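Local atomic coordinates of putative acetyltransferase (Streptococcus mutans, PDB entry 3LD2), a protein that probably transfers an acyl group from acyl-coenzyme A to an acceptor, and binds coenzyme A. Residues S38-S43 against F83-I88; V93-Y98 against G114-E119; L167-T172 against D184-Y189. One frame throughout, in Å; residues are numbered along the deposited sequence.

Interaction 1: residues S38-S43 against F83-I88; sequences SPMLLS and FLVAKI
The selenomethionine M40 folds its end over the ring of F83 just past the point where the edge strand 35-39 runs out. Its methyl CE stands above one face of the ring, displaced toward the rim, 3.7 Å from the F83 centroid and 15° off the ring normal, a clear CH-pi contact. The selenium comes in more obliquely, with M40 SE 3.6 Å from F83 CD1, and makes this a Met-aromatic pair. The torsions explain the pose: CG is anti to the backbone N (chi1 -175°), the chain stays extended through chi2, and a bend at chi3 (74°) brings the methyl back over the ring. Nearer the backbone the two side chains run side by side, closely packed, with M40 CB 3.4 Å from F83 CB. M40 CG also meets V85 CG2 at 4.1 Å, the two side chains crossing at an angle.

Antiparallel pairing sets this register. S38 and V85 form a hydrogen-bonded pair, S38 N giving to V85 O at 3.0 Å and V85 N to S38 O at 2.9 Å. P39, which has no N-H to give, falls at the non-hydrogen-bonded position opposite L84 and so costs the pairing nothing. One further bond, M40 N to F83 O at 3.0 Å, carries the pairing into the loop. At the other end the aliphatic part of K87 passes near S38 OG, while its NZ goes to D44 and D90 in salt bridges.

I73, F77, I45 and V48 of the surrounding helices also touch M40. The methyl lies over the ring and the selenium beside it in a buried apolar cluster, where dispersion and weak CH-pi attraction probably hold them, while M40 N and F83 O next to them are paired with each other.

Interaction 2: residues V93-Y98 against G114-E119; sequences VGVLDY and GIAVAE. With COA (coenzyme A), chain E.
V93-Y98 and G114-A118 pair as the two arms of a beta hairpin, their strand axes 4.8 Å apart and antiparallel to within 2°. V95 and A116 exchange two backbone bonds, while D97 pairs with G114 through one good bond, G114 N to D97 O, and one weak one. A118 N gives to V93 O at 2.9 Å beside a classic beta bulge, in which V93 and G94 both face A86.

On one face L96 crosses I115, with L96 CG 3.3 Å from G114 O. With CG1 of I115 anti to the backbone N (chi1 -171°), that branch runs toward L96, leaving I115 CG2 to touch C2P of coenzyme A at 3.8 Å. V117 N donates to coenzyme A O9P at 2.9 Å, nearly straight at 166°, and V117 CG2 meets the phosphate oxygen O5A at 3.6 Å. The pantetheine thus borrows strand 110-117 for a beta-like hydrogen bond, as in other GNAT enzymes.

Helix 126-138 packs on this same face, L130 against I115 and I126 against V117. On the other face V95 touches V85 and A116 touches W56, with strand 82-88 continuing the sheet beyond V93-Y98.

Interaction 3: residues L167-T172 against D184-Y189; sequences LEARLT and DLIYSY
A classic beta bulge interrupts the C-terminal hairpin of strands 166-177 and 180-190, where E168 and A169 both face I186. Their two N-H groups converge on one carbonyl: E168 N reaches I186 O at 2.8 Å, close to the line of the C=O bond, and A169 N reaches it at 3.2 Å, in the carbonyl plane and on a lone pair. Past the bulge regular antiparallel pairing resumes, with I186 N giving to A169 O at 2.9 Å and L171 exchanging two bonds with D184.

The extra residue turns E168 toward the partner strand. Extended beyond CG, its side chain brings OE1 to S188 OG, which donates at 2.6 Å from the anti side, 21° out of the carboxylate plane. OE2 goes to K144 in a salt bridge, so both carboxylate oxygens are gripped, which would probably favour the charged form.

On the face bearing L167, R170, L185 and Y187, the methyl CD1 of L167 sits over one face of the Y187 ring, offset toward its rim, 3.7 Å from its centroid and 22° off the normal. Alongside, R170 CG lies 3.7 Å from L185 CD2, and the extended arginine carries its NE on to D183 in a salt bridge. The opposite face pairs A169 CB with I186 CB at 4.0 Å.

Strand 166-177 is the outermost of the sheet on this side, and strand 144-150 flanks 184-189 from within, H148 ND1 hydrogen-bonded to D184 OD2. V157 of helix 154-162 packs on L185 and Y187.

Overall arrangement
All three contacts belong to one mixed sheet, read from one edge to the other. Interactions 1 and 2 are next-door neighbours, their centres 10 Å apart, and share the seam between strands 82-88 and 92-100, where L84 N and L96 O approach to 2.6 Å, probably a hydrogen bond. Interaction 3 lies on the far edge, its centre 29 Å from that of interaction 1 and 21 Å from that of interaction 2, with no direct touch. Only interaction 2 meets coenzyme A; the side chains of L84 and Y187 remain about 12 and 10 Å from it. The central hairpin thus contributes one wall of the coenzyme A site, other parts coming from backbone N-H groups such as those of G125 and G127.

Interaction 1: residues S38-S43 against F83-I88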
loop_
_atom_site.group_PDB
_atom_site.type_symbol
_atom_site.label_atom_id
_atom_site.label_comp_id
_atom_site.label_asym_id
_atom_site.label_seq_id
_atom_site.Cartn_x
_atom_site.Cartn_y
_atom_site.Cartn_z
ATOM N N SER A 38 -14.556 -1.392 -3.554
ATOM C CA SER A 38 -15.212 -0.243 -4.132
ATOM C C SER A 38 -14.321 0.994 -3.997
ATOM O O SER A 38 -13.359 0.992 -3.215
ATOM C CB SER A 38 -16.537 -0.023 -3.410
ATOM O OG SER A 38 -16.314 0.443 -2.091
ATOM N N PRO A 39 -14.630 2.052 -4.774
ATOM C CA PRO A 39 -13.908 3.329 -4.700
ATOM C C PRO A 39 -14.095 3.963 -3.327
ATOM O O PRO A 39 -15.183 3.894 -2.773
ATOM C CB PRO A 39 -14.613 4.192 -5.752
ATOM C CG PRO A 39 -15.351 3.237 -6.628
ATOM C CD PRO A 39 -15.654 2.028 -5.837
HETATM N N MSE A 40 -13.069 4.587 -2.780
HETATM C CA MSE A 40 -13.212 5.223 -1.472
HETATM C C MSE A 40 -14.097 6.479 -1.541
HETATM O O MSE A 40 -13.958 7.305 -2.444
HETATM C CB MSE A 40 -11.839 5.570 -0.887
HETATM C CG MSE A 40 -11.912 6.121 0.527
HETATM SE SE MSE A 40 -10.238 6.921 1.244
HETATM C CE MSE A 40 -10.155 8.623 0.250
ATOM N N LEU A 41 -14.997 6.619 -0.571
ATOM C CA LEU A 41 -15.871 7.774 -0.477
ATOM C C LEU A 41 -15.299 8.820 0.440
ATOM O O LEU A 41 -14.555 8.520 1.376
ATOM C CB LEU A 41 -17.223 7.382 0.104
ATOM C CG LEU A 41 -18.126 6.485 -0.709
ATOM C CD1 LEU A 41 -19.282 6.108 0.166
ATOM C CD2 LEU A 41 -18.566 7.215 -1.964
ATOM N N LEU A 42 -15.693 10.058 0.199
ATOM C CA LEU A 42 -15.250 11.137 1.037
ATOM C C LEU A 42 -15.703 10.790 2.439
ATOM O O LEU A 42 -14.996 11.037 3.406
ATOM C CB LEU A 42 -15.906 12.429 0.579
ATOM C CG LEU A 42 -15.001 13.645 0.490
ATOM C CD1 LEU A 42 -14.117 13.480 -0.708
ATOM C CD2 LEU A 42 -15.846 14.910 0.343
ATOM N N SER A 43 -16.892 10.200 2.542
ATOM C CA SER A 43 -17.450 9.883 3.859
ATOM C C SER A 43 -16.785 8.663 4.535
ATOM O O SER A 43 -17.029 8.407 5.710
ATOM C CB SER A 43 -18.986 9.738 3.813
ATOM O OG SER A 43 -19.412 8.623 3.045
ATOM N N PHE A 83 -7.900 5.632 -4.209
ATOM C CA PHE A 83 -8.090 4.704 -3.089
ATOM C C PHE A 83 -9.109 3.604 -3.393
ATOM O O PHE A 83 -10.265 3.872 -3.738
ATOM C CB PHE A 83 -8.558 5.448 -1.839
ATOM C CG PHE A 83 -7.626 6.527 -1.358
ATOM C CD1 PHE A 83 -6.956 6.389 -0.147
ATOM C CD2 PHE A 83 -7.441 7.685 -2.090
ATOM C CE1 PHE A 83 -6.112 7.382 0.328
ATOM C CE2 PHE A 83 -6.594 8.689 -1.631
ATOM C CZ PHE A 83 -5.926 8.532 -0.404
ATOM N N LEU A 84 -8.687 2.355 -3.257
ATOM C CA LEU A 84 -9.613 1.232 -3.249
ATOM C C LEU A 84 -9.855 0.841 -1.799
ATOM O O LEU A 84 -8.923 0.821 -0.972
ATOM C CB LEU A 84 -9.047 0.053 -4.025
ATOM C CG LEU A 84 -8.758 0.365 -5.494
ATOM C CD1 LEU A 84 -8.099 -0.821 -6.166
ATOM C CD2 LEU A 84 -10.039 0.744 -6.225
ATOM N N VAL A 85 -11.102 0.530 -1.485
ATOM C CA VAL A 85 -11.452 0.171 -0.127
ATOM C C VAL A 85 -12.197 -1.176 -0.090
ATOM O O VAL A 85 -12.908 -1.543 -1.027
ATOM C CB VAL A 85 -12.235 1.330 0.516
ATOM C CG1 VAL A 85 -13.436 0.838 1.266
ATOM C CG2 VAL A 85 -11.328 2.155 1.414
ATOM N N ALA A 86 -11.984 -1.962 0.952
ATOM C CA ALA A 86 -12.738 -3.209 1.072
ATOM C C ALA A 86 -13.653 -3.143 2.282
ATOM O O ALA A 86 -13.269 -2.656 3.341
ATOM C CB ALA A 86 -11.818 -4.411 1.127
ATOM N N LYS A 87 -14.887 -3.588 2.111
ATOM C CA LYS A 87 -15.862 -3.498 3.193
ATOM C C LYS A 87 -16.496 -4.848 3.439
ATOM O O LYS A 87 -16.669 -5.661 2.511
ATOM C CB LYS A 87 -16.967 -2.478 2.883
ATOM C CG LYS A 87 -16.527 -1.027 2.719
ATOM C CD LYS A 87 -17.758 -0.117 2.584
ATOM C CE LYS A 87 -17.452 1.200 1.883
ATOM N NZ LYS A 87 -18.181 2.379 2.468
ATOM N N ILE A 88 -16.843 -5.073 4.699
ATOM C CA ILE A 88 -17.615 -6.236 5.115
ATOM C C ILE A 88 -18.752 -5.712 5.998
ATOM O O ILE A 88 -18.515 -5.334 7.142
ATOM C CB ILE A 88 -16.735 -7.247 5.880
ATOM C CG1 ILE A 88 -15.668 -7.817 4.958
ATOM C CG2 ILE A 88 -17.564 -8.404 6.398
ATOM C CD1 ILE A 88 -14.838 -8.921 5.588
#

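Interaction 2: residues V93-Y98 against G114-E119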
loop_
_atom_site.group_PDB
_atom_site.type_symbol
_atom_site.label_atom_id
_atom_site.label_comp_id
_atom_site.label_asym_id
_atom_site.label_seq_id
_atom_site.Cartn_x
_atom_site.Cartn_y
_atom_site.Cartn_z
ATOM N N VAL A 93 -12.538 -2.650 5.979
ATOM C CA VAL A 93 -11.617 -3.638 6.553
ATOM C C VAL A 93 -10.290 -3.726 5.803
ATOM O O VAL A 93 -9.404 -4.493 6.184
ATOM C CB VAL A 93 -12.228 -5.067 6.598
ATOM C CG1 VAL A 93 -13.301 -5.154 7.667
ATOM C CG2 VAL A 93 -12.738 -5.495 5.212
ATOM N N GLY A 94 -10.171 -2.950 4.732
ATOM C CA GLY A 94 -8.951 -2.883 3.952
ATOM C C GLY A 94 -8.884 -1.626 3.096
ATOM O O GLY A 94 -9.919 -1.071 2.700
ATOM N N VAL A 95 -7.670 -1.162 2.812
ATOM C CA VAL A 95 -7.504 0.001 1.950
ATOM C C VAL A 95 -6.212 -0.049 1.123
ATOM O O VAL A 95 -5.155 -0.459 1.613
ATOM C CB VAL A 95 -7.586 1.320 2.748
ATOM C CG1 VAL A 95 -6.525 1.354 3.848
ATOM C CG2 VAL A 95 -7.462 2.516 1.802
ATOM N N LEU A 96 -6.316 0.353 -0.142
ATOM C CA LEU A 96 -5.172 0.421 -1.025
ATOM C C LEU A 96 -5.205 1.755 -1.765
ATOM O O LEU A 96 -6.180 2.062 -2.465
ATOM C CB LEU A 96 -5.162 -0.750 -2.014
ATOM C CG LEU A 96 -3.936 -0.791 -2.965
ATOM C CD1 LEU A 96 -3.618 -2.182 -3.508
ATOM C CD2 LEU A 96 -4.057 0.204 -4.137
ATOM N N ASP A 97 -4.155 2.557 -1.594
ATOM C CA ASP A 97 -4.011 3.796 -2.356
ATOM C C ASP A 97 -2.851 3.667 -3.333
ATOM O O ASP A 97 -1.856 3.004 -3.041
ATOM C CB ASP A 97 -3.764 4.979 -1.440
ATOM C CG ASP A 97 -2.389 4.950 -0.819
ATOM O OD1 ASP A 97 -2.120 4.011 -0.052
ATOM O OD2 ASP A 97 -1.574 5.861 -1.087
ATOM N N TYR A 98 -2.989 4.279 -4.504
ATOM C CA TYR A 98 -1.930 4.231 -5.509
ATOM C C TYR A 98 -1.769 5.539 -6.234
ATOM O O TYR A 98 -2.668 6.369 -6.264
ATOM C CB TYR A 98 -2.134 3.085 -6.505
ATOM C CG TYR A 98 -3.363 3.170 -7.369
ATOM C CD1 TYR A 98 -3.312 3.789 -8.612
ATOM C CD2 TYR A 98 -4.571 2.605 -6.962
ATOM C CE1 TYR A 98 -4.428 3.861 -9.432
ATOM C CE2 TYR A 98 -5.705 2.670 -7.767
ATOM C CZ TYR A 98 -5.632 3.311 -9.006
ATOM O OH TYR A 98 -6.740 3.395 -9.840
ATOM N N GLY A 114 0.251 1.799 -1.512
ATOM C CA GLY A 114 0.284 1.272 -0.157
ATOM C C GLY A 114 -0.946 0.397 0.045
ATOM O O GLY A 114 -1.887 0.455 -0.751
ATOM N N ILE A 115 -0.936 -0.423 1.089
ATOM C CA ILE A 115 -2.077 -1.264 1.413
ATOM C C ILE A 115 -2.098 -1.613 2.906
ATOM O O ILE A 115 -1.073 -1.801 3.533
ATOM C CB ILE A 115 -2.102 -2.548 0.566
ATOM C CG1 ILE A 115 -3.429 -3.299 0.769
ATOM C CG2 ILE A 115 -0.920 -3.413 0.913
ATOM C CD1 ILE A 115 -3.555 -4.542 -0.064
ATOM N N ALA A 116 -3.290 -1.649 3.479
ATOM C CA ALA A 116 -3.430 -1.968 4.884
ATOM C C ALA A 116 -4.703 -2.775 5.070
ATOM O O ALA A 116 -5.786 -2.363 4.654
ATOM C CB ALA A 116 -3.432 -0.691 5.744
ATOM N N VAL A 117 -4.557 -3.969 5.627
ATOM C CA VAL A 117 -5.708 -4.800 5.931
ATOM C C VAL A 117 -5.867 -4.883 7.442
ATOM O O VAL A 117 -4.871 -4.929 8.170
ATOM C CB VAL A 117 -5.558 -6.184 5.362
ATOM C CG1 VAL A 117 -6.607 -7.107 5.961
ATOM C CG2 VAL A 117 -5.673 -6.133 3.857
ATOM N N ALA A 118 -7.110 -4.869 7.914
ATOM C CA ALA A 118 -7.348 -4.914 9.357
ATOM C C ALA A 118 -6.819 -6.215 9.947
ATOM O O ALA A 118 -7.110 -7.305 9.445
ATOM C CB ALA A 118 -8.804 -4.753 9.657
ATOM N N GLU A 119 -6.036 -6.093 11.008
ATOM C CA GLU A 119 -5.409 -7.244 11.653
ATOM C C GLU A 119 -6.308 -8.475 11.830
ATOM O O GLU A 119 -5.935 -9.578 11.444
ATOM C CB GLU A 119 -4.879 -6.818 13.011
ATOM C CG GLU A 119 -4.421 -7.958 13.887
ATOM C CD GLU A 119 -3.241 -7.539 14.723
ATOM O OE1 GLU A 119 -3.440 -7.250 15.924
ATOM O OE2 GLU A 119 -2.121 -7.462 14.160
HETATM N N1A COA E . 2.472 -15.322 7.334
HETATM C C2A COA E . 2.836 -16.123 6.141
HETATM N N3A COA E . 2.281 -15.730 4.800
HETATM C C4A COA E . 1.415 -14.566 4.691
HETATM C C5A COA E . 1.076 -13.765 5.876
HETATM C C6A COA E . 1.604 -14.149 7.222
HETATM N N6A COA E . 1.229 -13.325 8.360
HETATM N N7A COA E . 0.195 -12.647 5.500
HETATM C C8A COA E . 0.010 -12.757 4.074
HETATM N N9A COA E . 0.836 -13.884 3.568
HETATM C C1B COA E . 0.510 -14.334 2.316
HETATM C C2B COA E . 0.210 -15.763 1.904
HETATM O O2B COA E . 0.955 -16.886 2.266
HETATM C C3B COA E . -0.872 -15.728 0.917
HETATM O O3B COA E . -1.519 -16.865 0.438
HETATM P P3B COA E . -2.484 -17.710 1.522
HETATM O O7A COA E . -3.484 -18.617 0.573
HETATM O O8A COA E . -1.591 -18.720 2.492
HETATM O O9A COA E . -3.219 -16.824 2.408
HETATM C C4B COA E . -1.271 -14.274 0.760
HETATM O O4B COA E . -0.448 -13.449 1.661
HETATM C C5B COA E . -2.464 -13.631 0.142
HETATM O O5B COA E . -3.056 -13.444 1.415
HETATM P P1A COA E . -4.098 -12.251 1.853
HETATM O O1A COA E . -5.230 -12.898 2.869
HETATM O O2A COA E . -4.701 -11.714 0.641
HETATM O O3A COA E . -3.283 -11.067 2.638
HETATM P P2A COA E . -3.952 -10.056 3.739
HETATM O O4A COA E . -3.948 -10.783 5.219
HETATM O O5A COA E . -5.312 -9.675 3.377
HETATM O O6A COA E . -2.988 -8.731 3.860
HETATM C CBP COA E . -1.027 -7.533 4.121
HETATM C CCP COA E . -1.619 -8.843 3.574
HETATM C CDP COA E . -1.711 -6.364 3.362
HETATM C CEP COA E . 0.517 -7.509 3.964
HETATM C CAP COA E . -1.418 -7.415 5.620
HETATM O OAP COA E . -0.658 -8.243 6.456
HETATM C C9P COA E . -1.167 -5.991 6.094
HETATM O O9P COA E . -2.109 -5.325 6.376
HETATM N N8P COA E . 0.049 -5.715 6.843
HETATM C C7P COA E . -0.065 -4.578 7.733
HETATM C C6P COA E . 0.947 -3.483 7.382
HETATM C C5P COA E . 1.284 -3.495 5.888
HETATM O O5P COA E . 0.506 -3.047 5.118
HETATM N N4P COA E . 2.576 -3.951 5.413
HETATM C C3P COA E . 3.157 -3.428 4.160
HETATM C C2P COA E . 2.142 -2.922 3.129
HETATM S S1P COA E . 2.467 -1.148 2.837
#

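Interaction 3: residues L167-T172 against D184-Y189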
loop_
_atom_site.group_PDB
_atom_site.type_symbol
_atom_site.label_atom_id
_atom_site.label_comp_id
_atom_site.label_asym_id
_atom_site.label_seq_id
_atom_site.Cartn_x
_atom_site.Cartn_y
_atom_site.Cartn_z
ATOM N N LEU A 167 11.673 -9.372 -6.428
ATOM C CA LEU A 167 12.598 -8.623 -5.600
ATOM C C LEU A 167 13.666 -7.980 -6.486
ATOM O O LEU A 167 14.532 -8.668 -7.018
ATOM C CB LEU A 167 13.253 -9.522 -4.564
ATOM C CG LEU A 167 14.223 -8.751 -3.672
ATOM C CD1 LEU A 167 13.443 -7.757 -2.847
ATOM C CD2 LEU A 167 15.081 -9.718 -2.788
ATOM N N GLU A 168 13.607 -6.662 -6.650
ATOM C CA GLU A 168 14.441 -6.024 -7.663
ATOM C C GLU A 168 15.725 -5.511 -7.047
ATOM O O GLU A 168 16.783 -5.589 -7.645
ATOM C CB GLU A 168 13.690 -4.909 -8.415
ATOM C CG GLU A 168 14.540 -4.230 -9.485
ATOM C CD GLU A 168 13.733 -3.484 -10.545
ATOM O OE1 GLU A 168 12.630 -3.940 -10.900
ATOM O OE2 GLU A 168 14.219 -2.443 -11.042
ATOM N N ALA A 169 15.639 -5.023 -5.823
ATOM C CA ALA A 169 16.820 -4.478 -5.188
ATOM C C ALA A 169 16.747 -4.600 -3.688
ATOM O O ALA A 169 15.684 -4.783 -3.105
ATOM C CB ALA A 169 17.005 -3.020 -5.573
ATOM N N ARG A 170 17.904 -4.457 -3.067
ATOM C CA ARG A 170 17.978 -4.458 -1.631
ATOM C C ARG A 170 18.923 -3.349 -1.212
ATOM O O ARG A 170 20.060 -3.337 -1.625
ATOM C CB ARG A 170 18.466 -5.811 -1.151
ATOM C CG ARG A 170 18.867 -5.811 0.291
ATOM C CD ARG A 170 19.210 -7.193 0.801
ATOM N NE ARG A 170 19.934 -7.026 2.055
ATOM C CZ ARG A 170 21.182 -7.427 2.264
ATOM N NH1 ARG A 170 21.851 -8.067 1.304
ATOM N NH2 ARG A 170 21.748 -7.201 3.440
ATOM N N LEU A 171 18.424 -2.386 -0.441
ATOM C CA LEU A 171 19.255 -1.324 0.108
ATOM C C LEU A 171 19.575 -1.668 1.550
ATOM O O LEU A 171 18.703 -1.788 2.406
ATOM C CB LEU A 171 18.562 0.028 0.042
ATOM C CG LEU A 171 18.116 0.479 -1.348
ATOM C CD1 LEU A 171 17.606 1.920 -1.308
ATOM C CD2 LEU A 171 19.266 0.329 -2.337
ATOM N N THR A 172 20.862 -1.808 1.783
ATOM C CA THR A 172 21.430 -2.268 3.014
ATOM C C THR A 172 21.423 -1.225 4.108
ATOM O O THR A 172 21.840 -0.060 3.906
ATOM C CB THR A 172 22.856 -2.691 2.721
ATOM O OG1 THR A 172 22.866 -4.099 2.466
ATOM C CG2 THR A 172 23.787 -2.349 3.864
ATOM N N ASP A 184 15.902 -2.036 3.133
ATOM C CA ASP A 184 14.801 -1.621 2.294
ATOM C C ASP A 184 14.766 -2.543 1.087
ATOM O O ASP A 184 15.695 -2.556 0.277
ATOM C CB ASP A 184 15.024 -0.180 1.859
ATOM C CG ASP A 184 13.825 0.416 1.158
ATOM O OD1 ASP A 184 12.703 -0.121 1.314
ATOM O OD2 ASP A 184 14.017 1.439 0.460
ATOM N N LEU A 185 13.711 -3.337 0.969
ATOM C CA LEU A 185 13.588 -4.237 -0.162
ATOM C C LEU A 185 12.653 -3.642 -1.182
ATOM O O LEU A 185 11.542 -3.223 -0.855
ATOM C CB LEU A 185 13.079 -5.600 0.273
ATOM C CG LEU A 185 13.819 -6.235 1.441
ATOM C CD1 LEU A 185 13.171 -7.578 1.766
ATOM C CD2 LEU A 185 15.286 -6.358 1.090
ATOM N N ILE A 186 13.121 -3.593 -2.422
ATOM C CA ILE A 186 12.405 -2.907 -3.471
ATOM C C ILE A 186 11.816 -3.954 -4.361
ATOM O O ILE A 186 12.560 -4.712 -4.982
ATOM C CB ILE A 186 13.342 -1.987 -4.261
ATOM C CG1 ILE A 186 13.854 -0.901 -3.324
ATOM C CG2 ILE A 186 12.611 -1.362 -5.463
ATOM C CD1 ILE A 186 14.685 0.133 -3.993
ATOM N N TYR A 187 10.483 -4.002 -4.389
ATOM C CA TYR A 187 9.748 -4.982 -5.181
ATOM C C TYR A 187 9.114 -4.364 -6.417
ATOM O O TYR A 187 8.638 -3.230 -6.398
ATOM C CB TYR A 187 8.671 -5.667 -4.334
ATOM C CG TYR A 187 9.206 -6.763 -3.443
ATOM C CD1 TYR A 187 9.216 -8.087 -3.862
ATOM C CD2 TYR A 187 9.720 -6.473 -2.185
ATOM C CE1 TYR A 187 9.719 -9.083 -3.060
ATOM C CE2 TYR A 187 10.222 -7.473 -1.363
ATOM C CZ TYR A 187 10.224 -8.763 -1.807
ATOM O OH TYR A 187 10.706 -9.748 -0.987
ATOM N N SER A 188 9.084 -5.103 -7.509
ATOM C CA SER A 188 8.506 -4.526 -8.701
ATOM C C SER A 188 7.572 -5.505 -9.362
ATOM O O SER A 188 7.506 -6.670 -8.978
ATOM C CB SER A 188 9.591 -3.993 -9.660
ATOM O OG SER A 188 10.409 -5.035 -10.134
ATOM N N TYR A 189 6.818 -5.016 -10.338
ATOM C CA TYR A 189 5.875 -5.856 -11.050
ATOM C C TYR A 189 5.829 -5.406 -12.488
ATOM O O TYR A 189 5.664 -4.216 -12.763
ATOM C CB TYR A 189 4.481 -5.744 -10.415
ATOM C CG TYR A 189 3.520 -6.843 -10.819
ATOM C CD1 TYR A 189 3.147 -7.837 -9.918
ATOM C CD2 TYR A 189 2.979 -6.878 -12.091
ATOM C CE1 TYR A 189 2.274 -8.841 -10.280
ATOM C CE2 TYR A 189 2.103 -7.876 -12.464
ATOM C CZ TYR A 189 1.748 -8.847 -11.559
ATOM O OH TYR A 189 0.871 -9.833 -11.949
#